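Local coordinates for protein putative acetyltransferase (Streptococcus mutans, PDB 4E2A) that probably transfers an acyl group, most likely acetyl from acetyl-CoA, to an acceptor not yet identified, as a member of the GNAT family, at residues K86-F98 and G107-E119. Sequence-based numbering, arbitrary orientation.
Sequences KLELDDKESETYF and GFLKVNWGSSQTE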
ATOM      1  N   LYS B  86      -6.728 -20.418  -1.480  1.00 27.25           N
ATOM      2  CA  LYS B  86      -7.269 -21.396  -0.533  1.00 29.58           C
ATOM      3  C   LYS B  86      -7.553 -20.782   0.845  1.00 24.02           C
ATOM      4  O   LYS B  86      -8.627 -21.005   1.421  1.00 23.05           O
ATOM      5  CB  LYS B  86      -6.344 -22.608  -0.400  1.00 28.34           C
ATOM      6  CG  LYS B  86      -6.800 -23.632   0.650  1.00 26.16           C
ATOM      7  CD  LYS B  86      -8.048 -24.402   0.220  1.00 30.22           C
ATOM      8  CE  LYS B  86      -8.451 -25.414   1.318  1.00 40.43           C
ATOM      9  NZ  LYS B  86      -9.858 -25.912   1.199  1.00 40.79           N
ATOM     10  N   LEU B  87      -6.593 -20.024   1.384  1.00 21.36           N
ATOM     11  CA  LEU B  87      -6.782 -19.339   2.668  1.00 22.93           C
ATOM     12  C   LEU B  87      -7.955 -18.368   2.626  1.00 26.37           C
ATOM     13  O   LEU B  87      -8.680 -18.216   3.601  1.00 25.55           O
ATOM     14  CB  LEU B  87      -5.532 -18.562   3.067  1.00 24.18           C
ATOM     15  CG  LEU B  87      -4.289 -19.377   3.432  1.00 34.59           C
ATOM     16  CD1 LEU B  87      -3.069 -18.467   3.556  1.00 34.82           C
ATOM     17  CD2 LEU B  87      -4.511 -20.160   4.727  1.00 40.38           C
ATOM     18  N   GLU B  88      -8.115 -17.691   1.509  1.00 21.04           N
ATOM     19  CA  GLU B  88      -9.224 -16.801   1.286  1.00 29.36           C
ATOM     20  C   GLU B  88     -10.549 -17.551   1.303  1.00 26.71           C
ATOM     21  O   GLU B  88     -11.450 -17.115   1.887  1.00 22.98           O
ATOM     22  CB  GLU B  88      -9.019 -15.970   0.007  1.00 27.36           C
ATOM     23  CG  GLU B  88      -7.849 -15.003   0.096  1.00 27.38           C
ATOM     24  CD  GLU B  88      -7.702 -14.078  -1.093  1.00 32.59           C
ATOM     25  OE1 GLU B  88      -8.484 -14.199  -2.017  1.00 22.72           O
ATOM     26  OE2 GLU B  88      -6.826 -13.235  -1.073  1.00 21.43           O
ATOM     27  N   LEU B  89     -10.611 -18.713   0.693  1.00 24.03           N
ATOM     28  CA  LEU B  89     -11.836 -19.460   0.641  1.00 32.61           C
ATOM     29  C   LEU B  89     -12.215 -20.064   1.990  1.00 32.76           C
ATOM     30  O   LEU B  89     -13.346 -20.312   2.245  1.00 31.85           O
ATOM     31  CB  LEU B  89     -11.731 -20.575  -0.379  1.00 20.00           C
ATOM     32  CG  LEU B  89     -12.094 -20.343  -1.846  1.00 20.00           C
ATOM     33  CD1 LEU B  89     -12.068 -21.567  -2.653  1.00 20.00           C
ATOM     34  CD2 LEU B  89     -13.316 -19.530  -2.094  1.00 20.00           C
ATOM     35  N   ASP B  90     -11.219 -20.296   2.818  1.00 30.11           N
ATOM     36  CA  ASP B  90     -11.397 -20.904   4.108  1.00 34.09           C
ATOM     37  C   ASP B  90     -11.622 -19.841   5.180  1.00 33.45           C
ATOM     38  O   ASP B  90     -12.056 -20.135   6.226  1.00 36.81           O
ATOM     39  CB  ASP B  90     -10.194 -21.801   4.464  1.00 31.50           C
ATOM     40  CG  ASP B  90     -10.229 -23.180   3.772  1.00 33.76           C
ATOM     41  OD1 ASP B  90     -11.207 -23.558   3.190  1.00 37.82           O
ATOM     42  OD2 ASP B  90      -9.250 -23.878   3.847  1.00 38.80           O
ATOM     43  N   ASP B  91     -11.347 -18.596   4.869  1.00 32.57           N
ATOM     44  CA  ASP B  91     -11.461 -17.481   5.812  1.00 29.35           C
ATOM     45  C   ASP B  91     -12.924 -17.275   6.266  1.00 33.85           C
ATOM     46  O   ASP B  91     -13.822 -17.072   5.450  1.00 27.76           O
ATOM     47  CB  ASP B  91     -10.893 -16.224   5.134  1.00 32.21           C
ATOM     48  CG  ASP B  91     -10.912 -14.994   6.023  1.00 35.27           C
ATOM     49  OD1 ASP B  91     -11.688 -14.961   6.997  1.00 27.69           O
ATOM     50  OD2 ASP B  91     -10.149 -14.042   5.726  1.00 33.76           O
ATOM     51  N   LYS B  92     -13.159 -17.325   7.573  1.00 26.29           N
ATOM     52  CA  LYS B  92     -14.515 -17.209   8.108  1.00 38.46           C
ATOM     53  C   LYS B  92     -15.082 -15.790   8.030  1.00 28.60           C
ATOM     54  O   LYS B  92     -16.286 -15.593   8.122  1.00 40.10           O
ATOM     55  CB  LYS B  92     -14.541 -17.661   9.570  1.00 47.16           C
ATOM     56  CG  LYS B  92     -13.747 -18.931   9.852  1.00 56.60           C
ATOM     57  CD  LYS B  92     -14.407 -20.163   9.239  1.00 71.41           C
ATOM     58  CE  LYS B  92     -15.610 -20.622  10.061  1.00 85.39           C
ATOM     59  NZ  LYS B  92     -16.006 -22.023   9.731  1.00 70.74           N
ATOM     60  N   GLU B  93     -14.212 -14.798   7.886  1.00 22.39           N
ATOM     61  CA  GLU B  93     -14.674 -13.416   7.855  1.00 31.36           C
ATOM     62  C   GLU B  93     -14.606 -12.818   6.451  1.00 28.13           C
ATOM     63  O   GLU B  93     -14.414 -11.614   6.284  1.00 31.41           O
ATOM     64  CB  GLU B  93     -13.887 -12.574   8.858  1.00 31.74           C
ATOM     65  CG  GLU B  93     -14.183 -12.961  10.324  1.00 38.17           C
ATOM     66  CD  GLU B  93     -13.559 -12.014  11.338  1.00 39.21           C
ATOM     67  OE1 GLU B  93     -12.315 -11.857  11.331  1.00 48.57           O
ATOM     68  OE2 GLU B  93     -14.322 -11.434  12.141  1.00 46.58           O
ATOM     69  N   SER B  94     -14.728 -13.679   5.441  1.00 26.07           N
ATOM     70  CA  SER B  94     -14.715 -13.225   4.053  1.00 31.38           C
ATOM     71  C   SER B  94     -15.550 -14.158   3.190  1.00 28.18           C
ATOM     72  O   SER B  94     -15.670 -15.343   3.484  1.00 32.85           O
ATOM     73  CB  SER B  94     -13.268 -13.186   3.529  1.00 26.63           C
ATOM     74  OG  SER B  94     -13.231 -12.839   2.152  1.00 28.62           O
ATOM     75  N   GLU B  95     -16.134 -13.641   2.120  1.00 25.24           N
ATOM     76  CA  GLU B  95     -16.750 -14.552   1.170  1.00 24.61           C
ATOM     77  C   GLU B  95     -16.359 -14.239  -0.252  1.00 26.78           C
ATOM     78  O   GLU B  95     -16.175 -13.075  -0.616  1.00 21.17           O
ATOM     79  CB  GLU B  95     -18.257 -14.614   1.349  1.00 22.92           C
ATOM     80  CG  GLU B  95     -18.659 -15.401   2.602  1.00 49.35           C
ATOM     81  CD  GLU B  95     -20.091 -15.150   3.027  1.00 51.88           C
ATOM     82  OE1 GLU B  95     -20.717 -14.242   2.447  1.00 39.91           O
ATOM     83  OE2 GLU B  95     -20.583 -15.859   3.936  1.00 54.49           O
ATOM     84  N   THR B  96     -16.177 -15.290  -1.042  1.00 19.66           N
ATOM     85  CA  THR B  96     -15.968 -15.109  -2.470  1.00 24.35           C
ATOM     86  C   THR B  96     -17.107 -15.762  -3.265  1.00 20.49           C
ATOM     87  O   THR B  96     -17.453 -16.935  -3.034  1.00 22.46           O
ATOM     88  CB  THR B  96     -14.611 -15.680  -2.924  1.00 27.43           C
ATOM     89  OG1 THR B  96     -13.553 -15.056  -2.189  1.00 21.26           O
ATOM     90  CG2 THR B  96     -14.382 -15.433  -4.417  1.00 24.47           C
ATOM     91  N   TYR B  97     -17.646 -15.005  -4.220  1.00 24.23           N
ATOM     92  CA  TYR B  97     -18.774 -15.456  -5.044  1.00 22.25           C
ATOM     93  C   TYR B  97     -18.413 -15.499  -6.530  1.00 26.18           C
ATOM     94  O   TYR B  97     -17.608 -14.689  -7.005  1.00 22.64           O
ATOM     95  CB  TYR B  97     -19.978 -14.517  -4.876  1.00 22.90           C
ATOM     96  CG  TYR B  97     -20.554 -14.484  -3.478  1.00 20.42           C
ATOM     97  CD1 TYR B  97     -21.581 -15.340  -3.114  1.00 21.88           C
ATOM     98  CD2 TYR B  97     -20.065 -13.590  -2.522  1.00 22.16           C
ATOM     99  CE1 TYR B  97     -22.102 -15.328  -1.857  1.00 25.76           C
ATOM    100  CE2 TYR B  97     -20.582 -13.571  -1.236  1.00 26.86           C
ATOM    101  CZ  TYR B  97     -21.607 -14.447  -0.919  1.00 31.11           C
ATOM    102  OH  TYR B  97     -22.154 -14.463   0.334  1.00 36.88           O
ATOM    103  N   PHE B  98     -19.022 -16.445  -7.253  1.00 21.64           N
ATOM    104  CA  PHE B  98     -19.065 -16.416  -8.708  1.00 20.82           C
ATOM    105  C   PHE B  98     -20.413 -15.846  -9.125  1.00 26.34           C
ATOM    106  O   PHE B  98     -21.437 -16.058  -8.449  1.00 22.51           O
ATOM    107  CB  PHE B  98     -18.986 -17.827  -9.321  1.00 25.97           C
ATOM    108  CG  PHE B  98     -17.596 -18.431  -9.363  1.00 23.39           C
ATOM    109  CD1 PHE B  98     -16.482 -17.655  -9.577  1.00 22.14           C
ATOM    110  CD2 PHE B  98     -17.425 -19.794  -9.194  1.00 26.92           C
ATOM    111  CE1 PHE B  98     -15.205 -18.226  -9.623  1.00 25.14           C
ATOM    112  CE2 PHE B  98     -16.154 -20.374  -9.221  1.00 25.32           C
ATOM    113  CZ  PHE B  98     -15.045 -19.584  -9.439  1.00 27.50           C
ATOM    114  N   GLY B 107     -17.720 -14.021 -13.710  1.00 23.16           N
ATOM    115  CA  GLY B 107     -17.058 -13.026 -12.896  1.00 21.22           C
ATOM    116  C   GLY B 107     -17.055 -13.422 -11.430  1.00 20.51           C
ATOM    117  O   GLY B 107     -17.571 -14.482 -11.059  1.00 21.92           O
ATOM    118  N   PHE B 108     -16.457 -12.578 -10.596  1.00 21.48           N
ATOM    119  CA  PHE B 108     -16.331 -12.901  -9.178  1.00 15.61           C
ATOM    120  C   PHE B 108     -16.323 -11.675  -8.271  1.00 16.30           C
ATOM    121  O   PHE B 108     -16.087 -10.538  -8.708  1.00 19.02           O
ATOM    122  CB  PHE B 108     -15.128 -13.828  -8.936  1.00 22.19           C
ATOM    123  CG  PHE B 108     -13.801 -13.132  -9.016  1.00 18.33           C
ATOM    124  CD1 PHE B 108     -13.190 -12.647  -7.860  1.00 19.76           C
ATOM    125  CD2 PHE B 108     -13.176 -12.943 -10.238  1.00 22.02           C
ATOM    126  CE1 PHE B 108     -11.966 -11.994  -7.924  1.00 18.41           C
ATOM    127  CE2 PHE B 108     -11.938 -12.283 -10.321  1.00 24.41           C
ATOM    128  CZ  PHE B 108     -11.338 -11.805  -9.164  1.00 19.16           C
ATOM    129  N   LEU B 109     -16.580 -11.933  -6.986  1.00 20.92           N
ATOM    130  CA  LEU B 109     -16.847 -10.899  -6.019  1.00 19.62           C
ATOM    131  C   LEU B 109     -16.194 -11.315  -4.701  1.00 22.94           C
ATOM    132  O   LEU B 109     -16.412 -12.431  -4.245  1.00 21.08           O
ATOM    133  CB  LEU B 109     -18.370 -10.727  -5.827  1.00 16.10           C
ATOM    134  CG  LEU B 109     -18.774 -10.025  -4.522  1.00 18.11           C
ATOM    135  CD1 LEU B 109     -18.345  -8.555  -4.536  1.00 19.70           C
ATOM    136  CD2 LEU B 109     -20.293 -10.196  -4.182  1.00 16.36           C
ATOM    137  N   LYS B 110     -15.364 -10.453  -4.109  1.00 15.15           N
ATOM    138  CA  LYS B 110     -14.869 -10.780  -2.759  1.00 22.15           C
ATOM    139  C   LYS B 110     -15.295  -9.735  -1.745  1.00 20.81           C
ATOM    140  O   LYS B 110     -15.093  -8.526  -1.955  1.00 22.69           O
ATOM    141  CB  LYS B 110     -13.344 -11.001  -2.727  1.00 19.79           C
ATOM    142  CG  LYS B 110     -12.772 -11.351  -1.339  1.00 22.78           C
ATOM    143  CD  LYS B 110     -11.241 -11.534  -1.396  1.00 23.57           C
ATOM    144  CE  LYS B 110     -10.701 -12.134  -0.084  1.00 28.46           C
ATOM    145  NZ  LYS B 110     -10.355 -11.114   0.967  1.00 30.59           N
ATOM    146  N   VAL B 111     -15.896 -10.197  -0.647  1.00 17.78           N
ATOM    147  CA  VAL B 111     -16.307  -9.291   0.438  1.00 17.33           C
ATOM    148  C   VAL B 111     -15.655  -9.648   1.785  1.00 24.44           C
ATOM    149  O   VAL B 111     -15.362 -10.799   2.036  1.00 20.33           O
ATOM    150  CB  VAL B 111     -17.854  -9.202   0.566  1.00 13.51           C
ATOM    151  CG1 VAL B 111     -18.435  -8.489  -0.678  1.00 15.60           C
ATOM    152  CG2 VAL B 111     -18.453 -10.578   0.729  1.00 25.24           C
ATOM    153  N   ASN B 112     -15.400  -8.648   2.629  1.00 21.75           N
ATOM    154  CA  ASN B 112     -14.745  -8.874   3.911  1.00 23.66           C
ATOM    155  C   ASN B 112     -15.459  -8.197   5.075  1.00 22.08           C
ATOM    156  O   ASN B 112     -16.114  -7.166   4.903  1.00 23.78           O
ATOM    157  CB  ASN B 112     -13.305  -8.341   3.916  1.00 22.62           C
ATOM    158  CG  ASN B 112     -12.498  -8.760   2.708  1.00 23.81           C
ATOM    159  OD1 ASN B 112     -11.816  -7.931   2.105  1.00 28.40           O
ATOM    160  ND2 ASN B 112     -12.527 -10.038   2.378  1.00 21.64           N
ATOM    161  N   TRP B 113     -15.308  -8.773   6.263  1.00 20.65           N
ATOM    162  CA  TRP B 113     -15.685  -8.097   7.498  1.00 22.77           C
ATOM    163  C   TRP B 113     -14.766  -8.562   8.640  1.00 33.06           C
ATOM    164  O   TRP B 113     -13.904  -9.418   8.422  1.00 30.14           O
ATOM    165  CB  TRP B 113     -17.157  -8.337   7.827  1.00 22.80           C
ATOM    166  CG  TRP B 113     -17.507  -9.767   8.096  1.00 25.67           C
ATOM    167  CD1 TRP B 113     -17.563 -10.378   9.319  1.00 36.93           C
ATOM    168  CD2 TRP B 113     -17.873 -10.762   7.131  1.00 30.04           C
ATOM    169  NE1 TRP B 113     -17.940 -11.698   9.171  1.00 31.51           N
ATOM    170  CE2 TRP B 113     -18.140 -11.956   7.837  1.00 32.85           C
ATOM    171  CE3 TRP B 113     -18.003 -10.765   5.735  1.00 30.32           C
ATOM    172  CZ2 TRP B 113     -18.509 -13.142   7.196  1.00 31.60           C
ATOM    173  CZ3 TRP B 113     -18.374 -11.942   5.103  1.00 27.98           C
ATOM    174  CH2 TRP B 113     -18.622 -13.114   5.834  1.00 32.86           C
ATOM    175  N   GLY B 114     -14.940  -8.008   9.840  1.00 29.80           N
ATOM    176  CA  GLY B 114     -14.073  -8.352  10.965  1.00 25.39           C
ATOM    177  C   GLY B 114     -12.611  -8.037  10.688  1.00 34.58           C
ATOM    178  O   GLY B 114     -12.281  -6.988  10.112  1.00 35.01           O
ATOM    179  N   SER B 115     -11.723  -8.944  11.096  1.00 32.58           N
ATOM    180  CA  SER B 115     -10.284  -8.726  10.931  1.00 36.18           C
ATOM    181  C   SER B 115      -9.828  -8.969   9.491  1.00 37.78           C
ATOM    182  O   SER B 115      -8.711  -8.605   9.116  1.00 35.41           O
ATOM    183  CB  SER B 115      -9.483  -9.626  11.889  1.00 36.86           C
ATOM    184  OG  SER B 115      -9.723 -10.994  11.589  1.00 43.95           O
ATOM    185  N   SER B 116     -10.696  -9.569   8.679  1.00 34.52           N
ATOM    186  CA  SER B 116     -10.335  -9.860   7.288  1.00 32.79           C
ATOM    187  C   SER B 116     -10.437  -8.649   6.356  1.00 34.54           C
ATOM    188  O   SER B 116     -10.039  -8.718   5.185  1.00 33.53           O
ATOM    189  CB  SER B 116     -11.170 -11.025   6.748  1.00 33.06           C
ATOM    190  OG  SER B 116     -10.859 -12.215   7.450  1.00 37.69           O
ATOM    191  N   GLN B 117     -10.961  -7.534   6.850  1.00 31.51           N
ATOM    192  CA  GLN B 117     -10.971  -6.341   6.026  1.00 33.19           C
ATOM    193  C   GLN B 117      -9.528  -5.960   5.706  1.00 38.34           C
ATOM    194  O   GLN B 117      -8.612  -6.204   6.500  1.00 34.12           O
ATOM    195  CB  GLN B 117     -11.705  -5.181   6.712  1.00 24.43           C
ATOM    196  CG  GLN B 117     -13.155  -5.490   7.119  1.00 25.49           C
ATOM    197  CD  GLN B 117     -13.768  -4.360   7.941  1.00 30.02           C
ATOM    198  OE1 GLN B 117     -14.119  -3.297   7.412  1.00 30.40           O
ATOM    199  NE2 GLN B 117     -13.889  -4.583   9.235  1.00 29.05           N
ATOM    200  N   THR B 118      -9.323  -5.369   4.539  1.00 28.21           N
ATOM    201  CA  THR B 118      -7.980  -4.978   4.125  1.00 40.75           C
ATOM    202  C   THR B 118      -7.424  -3.858   4.998  1.00 45.80           C
ATOM    203  O   THR B 118      -6.209  -3.717   5.135  1.00 59.06           O
ATOM    204  CB  THR B 118      -7.930  -4.555   2.643  1.00 30.87           C
ATOM    205  OG1 THR B 118      -8.743  -3.393   2.428  1.00 39.00           O
ATOM    206  CG2 THR B 118      -8.415  -5.686   1.742  1.00 37.01           C
ATOM    207  N   GLU B 119      -8.320  -3.065   5.578  1.00 46.55           N
ATOM    208  CA  GLU B 119      -7.937  -1.960   6.455  1.00 48.43           C
ATOM    209  C   GLU B 119      -8.971  -1.800   7.554  1.00 45.27           C
ATOM    210  O   GLU B 119     -10.164  -1.967   7.317  1.00 36.45           O
ATOM    211  CB  GLU B 119      -7.816  -0.651   5.667  1.00 51.52           C
ATOM    212  CG  GLU B 119      -6.649  -0.625   4.690  1.00 73.79           C
ATOM    213  CD  GLU B 119      -6.630   0.615   3.809  1.00 83.65           C
ATOM    214  OE1 GLU B 119      -7.705   1.222   3.607  1.00 75.07           O
ATOM    215  OE2 GLU B 119      -5.535   0.979   3.316  1.00 85.85           O
TER
HETATM  216  O   HOH W   1      -7.717 -10.554  -0.416  1.00 33.01           O
HETATM  217  O   HOH W   2      -9.077 -13.275   3.044  1.00 41.76           O
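Trp113 lays one indole face over the Glu93–Ser94 backbone. Glu93 CA sits 4.0 Å from the centroid of the five-membered ring of Trp113 in a CH-pi contact, while Glu93 O and Ser94 N lie nearer the rim on that same face. At the edge, in the ring plane, Glu95 CD lies 3.8 Å from Trp113 CH2, its carboxylate turned 86° to the indole. A chi1 of 63°, placing CG between backbone N and carbonyl carbon, brings the indole to where the turn enters strand 94-101. Tyr97 meets Val111 CG2 at its ring edge and runs alongside Leu109, CD2 to CD2 3.8 Å; Phe149 of helix 142-157 meets the Tyr97 ring edge-to-face.

Strands 94-101 and 104-113 form an antiparallel hairpin of the GNAT sheet, with Glu95–Val111 and Tyr97–Leu109 as hydrogen-bonded pairs. Val111 O is gripped from opposite faces, by Glu95 N and by Ser94 OG (3.0 Å). Just outside the paired strands, Glu93 OE1 takes both Ser115 OG (2.7 Å) and Ser115 N, the latter from above the carboxylate plane. Ser116 OG donates to the syn lone pair of Asp91 OD2 at 2.6 Å, while Asp91 OD1 closes an Asx turn onto Glu93 N.

Lys110 NZ bonds Gln129 and shares a water with Glu88. The carboxylates of Asp91 and Glu93 thus tie the turn after helix 82-90 to the 3-10 segment 115-116, at the hairpin's open end; Arg130, salt-bridged to Glu88, probably keeps it ionised, perhaps helped by Lys110 through water.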